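Local coordinates for N-acetylmuramoyl-l-alanine amidase (Bartonella henselae, PDB 3NE8), which probably hydrolyses the amide bond between N-acetylmuramic acid and L-alanine in peptidoglycan, as a zinc-dependent amidase of the cell wall, at residues Ala38-Leu43 with Ala213-Ala217; Leu91-Thr95 with Ile164-Asn168; Phe147-Phe151 with Phe223-Arg227. One frame throughout, in Å; residues are numbered along the deposited sequence. Where two conformers were deposited one is given.

Overall arrangement
From the N terminus, helix 28-45 supplies the first half of contact 1, which closes the longest loop here by meeting helix 206-227 after 169 intervening residues. Contact 2 is nested inside that loop: the start of strand 94-99 pairs with the short strand 166-167, 68 residues on. Contact 3 crosses both. Its first segment, in helix 135-161, precedes the second half of contact 2, and its partner at the end of helix 206-227 follows that of contact 1. Contacts 1 and 3, with centres about 16 Å apart, tie helix 206-227 to helices 28-45 and 135-161, while contact 2 joins strand 94-99 to strand 166-167 and touches contact 1 through Ser215 and Ile164.

Contact 1 (Ala38-Leu43 with Ala213-Ala217); sequences ALRDEL and AASIA
Leu39 and Glu42 pack on Ala213 and Ala217 where two helices of the zinc amidase alpha/beta fold come together, a good example of how alanines bring helices close. Over these short segments the axes approach to 8.6 Å and cross at -50°. That angle is near the classical value for ridges-into-grooves packing in which both ridges join residues four apart, here Leu39 and Leu43 on one helix and Ala213 and Ala217 on the other.

Leu39 can be followed outward. Its CB lies beside the methyl of Ala213. CG swings beside the carbonyl carbon, opposite the backbone N (chi1 179°), and this carries the two terminal methyls over to the other helix. CD1 is placed against the backbone, 3.4 Å from Ala213 O and also close to Ala217 N, so it covers the helical hydrogen bond that joins those two atoms. The other branch, CD2, reaches 3.9 Å from Ile216 CG2, the two side chains crossing at about a right angle. Phe35, a turn earlier on helix 28-45, also packs against Ala213 and Ile216.

Glu42 meets the partner helix mainly through its aliphatic part, CB and CG. A bend at chi2 (-60°) folds the chain along that helix: CG passes over the Ala213-Ala214 peptide, and OE1 comes 3.8 Å from Ala214 CB. Its OE2 has a long, weak ion pair with Lys45, and its side chain also touches Lys210.

Leu43 lies on the side toward strand 49-53, touching Thr49 and Val51, which links this helix pair to the edge of the sheet. Between Glu42 and Leu43 sits the methyl of Ala217, with CB 3.9 Å from Glu42 CB and equally 3.9 Å from Leu43 CD2.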
loop_
_atom_site.group_PDB
_atom_site.type_symbol
_atom_site.label_atom_id
_atom_site.label_comp_id
_atom_site.label_asym_id
_atom_site.label_seq_id
_atom_site.Cartn_x
_atom_site.Cartn_y
_atom_site.Cartn_z
ATOM N N ALA A 38 3.655 20.217 16.316
ATOM C CA ALA A 38 4.329 20.567 15.066
ATOM C C ALA A 38 3.734 19.806 13.880
ATOM O O ALA A 38 3.552 20.365 12.797
ATOM C CB ALA A 38 5.821 20.292 15.178
ATOM N N LEU A 39 3.447 18.525 14.083
ATOM C CA LEU A 39 2.845 17.716 13.030
ATOM C C LEU A 39 1.429 18.208 12.716
ATOM O O LEU A 39 1.035 18.300 11.550
ATOM C CB LEU A 39 2.896 16.237 13.413
ATOM C CG LEU A 39 2.275 15.245 12.425
ATOM C CD1 LEU A 39 2.834 15.418 11.016
ATOM C CD2 LEU A 39 2.519 13.842 12.926
ATOM N N ARG A 40 0.667 18.554 13.752
ATOM C CA ARG A 40 -0.630 19.189 13.524
ATOM C C ARG A 40 -0.490 20.443 12.660
ATOM O O ARG A 40 -1.231 20.633 11.692
ATOM C CB ARG A 40 -1.294 19.530 14.866
ATOM C CG ARG A 40 -2.586 20.349 14.767
ATOM C CD ARG A 40 -3.118 20.733 16.177
ATOM N NE ARG A 40 -2.225 21.655 16.884
ATOM C CZ ARG A 40 -2.321 21.974 18.180
ATOM N NH1 ARG A 40 -3.261 21.429 18.911
ATOM N NH2 ARG A 40 -1.464 22.823 18.747
ATOM N N ASP A 41 0.472 21.294 12.997
ATOM C CA ASP A 41 0.685 22.518 12.243
ATOM C C ASP A 41 1.017 22.221 10.782
ATOM O O ASP A 41 0.491 22.862 9.883
ATOM C CB ASP A 41 1.802 23.341 12.873
ATOM C CG ASP A 41 1.981 24.694 12.208
ATOM O OD1 ASP A 41 1.030 25.503 12.242
ATOM O OD2 ASP A 41 3.073 24.950 11.653
ATOM N N GLU A 42 1.907 21.266 10.541
ATOM C CA GLU A 42 2.260 20.910 9.171
ATOM C C GLU A 42 1.045 20.388 8.412
ATOM O O GLU A 42 0.847 20.730 7.250
ATOM C CB GLU A 42 3.400 19.886 9.156
ATOM C CG GLU A 42 4.743 20.423 9.663
ATOM C CD GLU A 42 5.256 21.591 8.853
ATOM O OE1 GLU A 42 5.228 21.520 7.611
ATOM O OE2 GLU A 42 5.698 22.589 9.463
ATOM N N LEU A 43 0.248 19.550 9.058
ATOM C CA LEU A 43 -0.939 19.006 8.411
ATOM C C LEU A 43 -1.954 20.099 8.092
ATOM O O LEU A 43 -2.629 20.046 7.056
ATOM C CB LEU A 43 -1.569 17.914 9.275
ATOM C CG LEU A 43 -0.772 16.621 9.314
ATOM C CD1 LEU A 43 -1.256 15.750 10.442
ATOM C CD2 LEU A 43 -0.898 15.879 7.989
ATOM N N ALA A 213 8.499 16.351 11.141
ATOM C CA ALA A 213 7.053 16.471 11.065
ATOM C C ALA A 213 6.595 16.745 9.634
ATOM O O ALA A 213 5.584 16.204 9.189
ATOM C CB ALA A 213 6.565 17.563 12.021
ATOM N N ALA A 214 7.336 17.578 8.910
ATOM C CA ALA A 214 6.984 17.885 7.526
ATOM C C ALA A 214 7.018 16.630 6.658
ATOM O O ALA A 214 6.159 16.443 5.783
ATOM C CB ALA A 214 7.895 18.948 6.959
ATOM N N SER A 215 8.005 15.766 6.890
ATOM C CA SER A 215 8.114 14.526 6.133
ATOM C C SER A 215 6.936 13.609 6.455
ATOM O O SER A 215 6.321 13.015 5.563
ATOM C CB SER A 215 9.434 13.835 6.467
ATOM O OG SER A 215 9.545 12.601 5.770
ATOM N N ILE A 216 6.614 13.474 7.736
ATOM C CA ILE A 216 5.467 12.656 8.110
ATOM C C ILE A 216 4.172 13.207 7.520
ATOM O O ILE A 216 3.327 12.445 7.043
ATOM C CB ILE A 216 5.383 12.472 9.636
ATOM C CG1 ILE A 216 6.637 11.744 10.130
ATOM C CG2 ILE A 216 4.116 11.717 10.030
ATOM C CD1 ILE A 216 6.771 11.680 11.611
ATOM N N ALA A 217 4.024 14.529 7.498
ATOM C CA ALA A 217 2.826 15.140 6.923
ATOM C C ALA A 217 2.701 14.801 5.437
ATOM O O ALA A 217 1.602 14.516 4.948
ATOM C CB ALA A 217 2.827 16.647 7.138
#

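Contact 2 (Leu91-Thr95 with Ile164-Asn168); sequences LRGAT and INLIN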
loop_
_atom_site.group_PDB
_atom_site.type_symbol
_atom_site.label_atom_id
_atom_site.label_comp_id
_atom_site.label_asym_id
_atom_site.label_seq_id
_atom_site.Cartn_x
_atom_site.Cartn_y
_atom_site.Cartn_z
ATOM N N LEU A 91 21.818 2.459 20.243
ATOM C CA LEU A 91 20.750 2.445 19.251
ATOM C C LEU A 91 20.123 3.826 19.111
ATOM O O LEU A 91 19.789 4.487 20.101
ATOM C CB LEU A 91 19.681 1.420 19.637
ATOM C CG LEU A 91 19.916 -0.040 19.238
ATOM C CD1 LEU A 91 19.232 -0.991 20.200
ATOM C CD2 LEU A 91 19.416 -0.275 17.833
ATOM N N ARG A 92 19.965 4.274 17.874
ATOM C CA ARG A 92 19.405 5.593 17.638
ATOM C C ARG A 92 18.758 5.651 16.270
ATOM O O ARG A 92 19.011 4.800 15.404
ATOM C CB ARG A 92 20.488 6.665 17.745
ATOM C CG ARG A 92 21.616 6.497 16.748
ATOM C CD ARG A 92 22.588 7.661 16.815
ATOM N NE ARG A 92 21.948 8.913 16.422
ATOM C CZ ARG A 92 22.584 9.934 15.858
ATOM N NH1 ARG A 92 23.888 9.858 15.618
ATOM N NH2 ARG A 92 21.915 11.031 15.533
ATOM N N GLY A 93 17.910 6.654 16.080
ATOM C CA GLY A 93 17.281 6.890 14.796
ATOM C C GLY A 93 15.779 6.697 14.817
ATOM O O GLY A 93 15.231 5.957 15.638
ATOM N N ALA A 94 15.099 7.375 13.903
ATOM C CA ALA A 94 13.652 7.247 13.790
ATOM C C ALA A 94 13.264 5.797 13.511
ATOM O O ALA A 94 13.960 5.085 12.779
ATOM C CB ALA A 94 13.120 8.173 12.705
ATOM N N THR A 95 12.150 5.369 14.103
ATOM C CA THR A 95 11.641 4.012 13.951
ATOM C C THR A 95 10.126 4.073 13.864
ATOM O O THR A 95 9.494 4.919 14.509
ATOM C CB THR A 95 11.975 3.134 15.187
ATOM O OG1 THR A 95 13.315 3.381 15.623
ATOM C CG2 THR A 95 11.828 1.655 14.878
ATOM N N ILE A 164 16.631 12.031 6.975
ATOM C CA ILE A 164 16.429 11.932 8.411
ATOM C C ILE A 164 16.933 10.566 8.837
ATOM O O ILE A 164 16.566 9.553 8.240
ATOM C CB ILE A 164 14.948 12.087 8.754
ATOM C CG1 ILE A 164 14.515 13.515 8.421
ATOM C CG2 ILE A 164 14.694 11.758 10.220
ATOM C CD1 ILE A 164 13.068 13.768 8.570
ATOM N N ASN A 165 17.793 10.528 9.846
ATOM C CA ASN A 165 18.436 9.273 10.205
ATOM C C ASN A 165 17.464 8.256 10.771
ATOM O O ASN A 165 16.684 8.561 11.681
ATOM C CB ASN A 165 19.583 9.495 11.188
ATOM C CG ASN A 165 20.312 8.212 11.504
ATOM O OD1 ASN A 165 20.807 7.534 10.603
ATOM N ND2 ASN A 165 20.358 7.848 12.780
ATOM N N LEU A 166 17.526 7.048 10.222
ATOM C CA LEU A 166 16.675 5.937 10.620
ATOM C C LEU A 166 17.514 4.889 11.324
ATOM O O LEU A 166 18.681 4.700 10.992
ATOM C CB LEU A 166 16.032 5.304 9.387
ATOM C CG LEU A 166 14.986 6.130 8.639
ATOM C CD1 LEU A 166 14.907 5.719 7.184
ATOM C CD2 LEU A 166 13.633 5.975 9.307
ATOM N N ILE A 167 16.925 4.212 12.305
ATOM C CA ILE A 167 17.565 3.055 12.914
ATOM C C ILE A 167 17.672 1.937 11.888
ATOM O O ILE A 167 16.928 1.919 10.913
ATOM C CB ILE A 167 16.749 2.550 14.120
ATOM C CG1 ILE A 167 17.560 1.556 14.950
ATOM C CG2 ILE A 167 15.422 1.933 13.669
ATOM C CD1 ILE A 167 16.899 1.196 16.262
ATOM N N ASN A 168 18.614 1.019 12.078
ATOM C CA ASN A 168 18.671 -0.193 11.276
ATOM C C ASN A 168 17.340 -0.923 11.388
ATOM O O ASN A 168 16.793 -1.004 12.483
ATOM C CB ASN A 168 19.799 -1.090 11.786
ATOM C CG ASN A 168 19.747 -2.480 11.199
ATOM O OD1 ASN A 168 19.990 -2.670 10.012
ATOM N ND2 ASN A 168 19.430 -3.465 12.033
HETATM O O HOH W 1 19.331 9.810 14.690
HETATM O O HOH W 2 21.092 5.015 13.332
#
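Ala94 and Leu166 form a parallel beta bridge, and the side chains beside it illustrate how much packing a very short strand pair can collect. The backbone supplies two hydrogen bonds. Ala94 N donates to Asn165 O at 3.0 Å. In return, Ile167 N donates to Ala94 O at 3.1 Å. Gly93, having no side chain, passes close beside Leu166 and Ile167 of the other segment, with its CA 3.6 Å from Asn165 O.

Ile167 buries most here. Its CG1 branch stands opposite the backbone N (chi1 -167°) and sends CD1 toward Leu91, whose CD2 lies only 3.3 Å away, tighter than ordinary van der Waals contact. The CG2 branch, between backbone N and carbonyl carbon, turns the other way and fits against Thr95, where OG1 is 3.2 Å from it. The hydroxyl is hydrogen-bonded to Tyr193 OH; Gly93 O is also near enough for a weak, unsettled bond.

Arg92 takes the crowded position at chi1 (60°) and bends at chi3, bringing its guanidinium over the end of Asn165. Asn165 ND2 lies above one face, toward the rim, with amide and guanidinium planes 63° apart. Water joins them: one molecule accepts from ND2 at 2.9 Å and, weakly, from Arg92 NH2; another accepts from Asn165 ND2 and donates to Arg92 O. The charge of Arg92 is met by a salt bridge from NE to Asp199, which also takes the backbone N-H of Gly93.

On the face carrying Ala94 and Leu166, both side chains rest on Leu159 of helix 135-161, and Ala94 also meets Met212 of helix 206-227. Thr95 bonds through its backbone to Glu190, carrying the pairing into strand 186-190 of the main sheet.

Contact 3 (Phe147-Phe151 with Phe223-Arg227); sequences FSINF and FAEYR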
loop_
_atom_site.group_PDB
_atom_site.type_symbol
_atom_site.label_atom_id
_atom_site.label_comp_id
_atom_site.label_asym_id
_atom_site.label_seq_id
_atom_site.Cartn_x
_atom_site.Cartn_y
_atom_site.Cartn_z
ATOM N N PHE A 147 -3.329 -1.493 6.038
ATOM C CA PHE A 147 -3.170 -0.043 5.987
ATOM C C PHE A 147 -2.067 0.439 6.922
ATOM O O PHE A 147 -1.277 1.294 6.546
ATOM C CB PHE A 147 -4.488 0.665 6.307
ATOM C CG PHE A 147 -5.493 0.605 5.197
ATOM C CD1 PHE A 147 -5.129 0.932 3.900
ATOM C CD2 PHE A 147 -6.805 0.241 5.444
ATOM C CE1 PHE A 147 -6.061 0.884 2.870
ATOM C CE2 PHE A 147 -7.745 0.202 4.425
ATOM C CZ PHE A 147 -7.367 0.517 3.131
ATOM N N SER A 148 -2.002 -0.115 8.134
ATOM C CA SER A 148 -0.948 0.272 9.076
ATOM C C SER A 148 0.436 0.030 8.494
ATOM O O SER A 148 1.336 0.869 8.599
ATOM C CB SER A 148 -1.086 -0.504 10.383
ATOM O OG SER A 148 -2.358 -0.264 10.970
ATOM N N ILE A 149 0.610 -1.143 7.897
ATOM C CA ILE A 149 1.864 -1.550 7.258
ATOM C C ILE A 149 2.218 -0.602 6.106
ATOM O O ILE A 149 3.359 -0.161 5.954
ATOM C CB ILE A 149 1.762 -3.012 6.714
ATOM C CG1 ILE A 149 1.635 -4.036 7.853
ATOM C CG2 ILE A 149 2.963 -3.359 5.844
ATOM C CD1 ILE A 149 2.833 -4.091 8.779
ATOM N N ASN A 150 1.221 -0.330 5.270
ATOM C CA ASN A 150 1.420 0.572 4.148
ATOM C C ASN A 150 1.908 1.931 4.628
ATOM O O ASN A 150 2.875 2.481 4.097
ATOM C CB ASN A 150 0.127 0.726 3.347
ATOM C CG ASN A 150 0.258 1.743 2.244
ATOM O OD1 ASN A 150 0.019 2.917 2.444
ATOM N ND2 ASN A 150 0.657 1.292 1.064
ATOM N N PHE A 151 1.249 2.483 5.643
ATOM C CA PHE A 151 1.665 3.777 6.140
ATOM C C PHE A 151 3.072 3.728 6.733
ATOM O O PHE A 151 3.895 4.615 6.481
ATOM C CB PHE A 151 0.666 4.327 7.155
ATOM C CG PHE A 151 1.028 5.699 7.654
ATOM C CD1 PHE A 151 1.055 6.770 6.781
ATOM C CD2 PHE A 151 1.402 5.904 8.976
ATOM C CE1 PHE A 151 1.406 8.040 7.225
ATOM C CE2 PHE A 151 1.754 7.175 9.423
ATOM C CZ PHE A 151 1.760 8.241 8.542
ATOM N N PHE A 223 -0.774 8.856 1.829
ATOM C CA PHE A 223 -1.641 7.810 2.349
ATOM C C PHE A 223 -3.118 8.164 2.156
ATOM O O PHE A 223 -3.923 7.308 1.776
ATOM C CB PHE A 223 -1.300 7.599 3.823
ATOM C CG PHE A 223 -2.027 6.464 4.486
ATOM C CD1 PHE A 223 -1.782 5.147 4.117
ATOM C CD2 PHE A 223 -2.906 6.716 5.528
ATOM C CE1 PHE A 223 -2.421 4.102 4.769
ATOM C CE2 PHE A 223 -3.553 5.681 6.179
ATOM C CZ PHE A 223 -3.311 4.366 5.797
ATOM N N ALA A 224 -3.465 9.430 2.383
ATOM C CA ALA A 224 -4.832 9.894 2.172
ATOM C C ALA A 224 -5.234 9.724 0.709
ATOM O O ALA A 224 -6.340 9.271 0.400
ATOM C CB ALA A 224 -4.960 11.348 2.579
ATOM N N GLU A 225 -4.349 10.104 -0.201
ATOM C CA GLU A 225 -4.675 10.003 -1.616
ATOM C C GLU A 225 -4.910 8.552 -2.015
ATOM O O GLU A 225 -5.824 8.260 -2.792
ATOM C CB GLU A 225 -3.588 10.649 -2.472
ATOM C CG GLU A 225 -3.543 12.164 -2.334
ATOM C CD GLU A 225 -2.304 12.787 -2.951
ATOM O OE1 GLU A 225 -1.431 12.039 -3.436
ATOM O OE2 GLU A 225 -2.202 14.032 -2.941
ATOM N N TYR A 226 -4.105 7.650 -1.465
ATOM C CA TYR A 226 -4.258 6.223 -1.693
ATOM C C TYR A 226 -5.585 5.715 -1.138
ATOM O O TYR A 226 -6.363 5.070 -1.855
ATOM C CB TYR A 226 -3.081 5.488 -1.049
ATOM C CG TYR A 226 -3.295 4.007 -0.850
ATOM C CD1 TYR A 226 -3.546 3.172 -1.925
ATOM C CD2 TYR A 226 -3.220 3.434 0.403
ATOM C CE1 TYR A 226 -3.743 1.806 -1.750
ATOM C CE2 TYR A 226 -3.409 2.081 0.583
ATOM C CZ TYR A 226 -3.674 1.274 -0.494
ATOM O OH TYR A 226 -3.861 -0.076 -0.282
ATOM N N ARG A 227 -5.857 6.023 0.127
ATOM C CA ARG A 227 -7.074 5.563 0.793
ATOM C C ARG A 227 -8.323 5.994 0.033
ATOM O O ARG A 227 -9.302 5.249 -0.058
ATOM C CB ARG A 227 -7.138 6.094 2.228
ATOM C CG ARG A 227 -6.069 5.542 3.149
ATOM C CD ARG A 227 -6.358 4.106 3.539
ATOM N NE ARG A 227 -7.681 3.949 4.144
ATOM C CZ ARG A 227 -7.962 4.201 5.417
ATOM N NH1 ARG A 227 -7.014 4.644 6.237
ATOM N NH2 ARG A 227 -9.193 4.023 5.868
#
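Phe147 and Arg227 form the charged part of an interface that shows how large side chains can fill the gap between widely spaced helices. The segment axes stay 11.4 Å apart and run roughly antiparallel, at 142°. Arg227 was modelled in two conformers; in the one described, bends at chi2 and chi3 fold its guanidinium flat over the Phe147 ring, planes 24° apart. CZ stands 4.1 Å from the ring centroid, a cation-pi contact, while CD makes a CH-pi contact over the same face. NH1 is bonded to Asp76 O, which would help hold the group in place.

The aromatic contacts follow. Phe223, with CG opposite its backbone N (chi1 -175°), reaches across to the other helix and is packed on both faces: CG of Arg227, one turn on in the same helix, lies over one, and Phe151 CB over the opposite one, 4.0 Å from the centroid. The rings of Phe151 and Phe223 meet obliquely, centroids 5.3 Å apart. Tyr226 brings CE2 to the edge of the Phe147 ring, 3.7 Å from Phe147 CE1.

No hydrogen bond joins the two segments; the amide of Asn150 contributes by contact. Asn150 OD1 sits in the plane of the Phe223 ring at its edge, 3.3 Å from Phe223 CD1, and is hydrogen-bonded to a bound glycerol, probably from the crystallisation liquor.

Toward the sheet, Phe151 packs on Leu77 and Ile79 of strand 77-82, and Phe223 shares Leu77. On the other side lies the second subunit, where Tyr226 OH is hydrogen-bonded to Ala146 O and Asn150 packs on Asn150 of that subunit. At this contact the two helices thus lie between strand 77-82 and the second subunit.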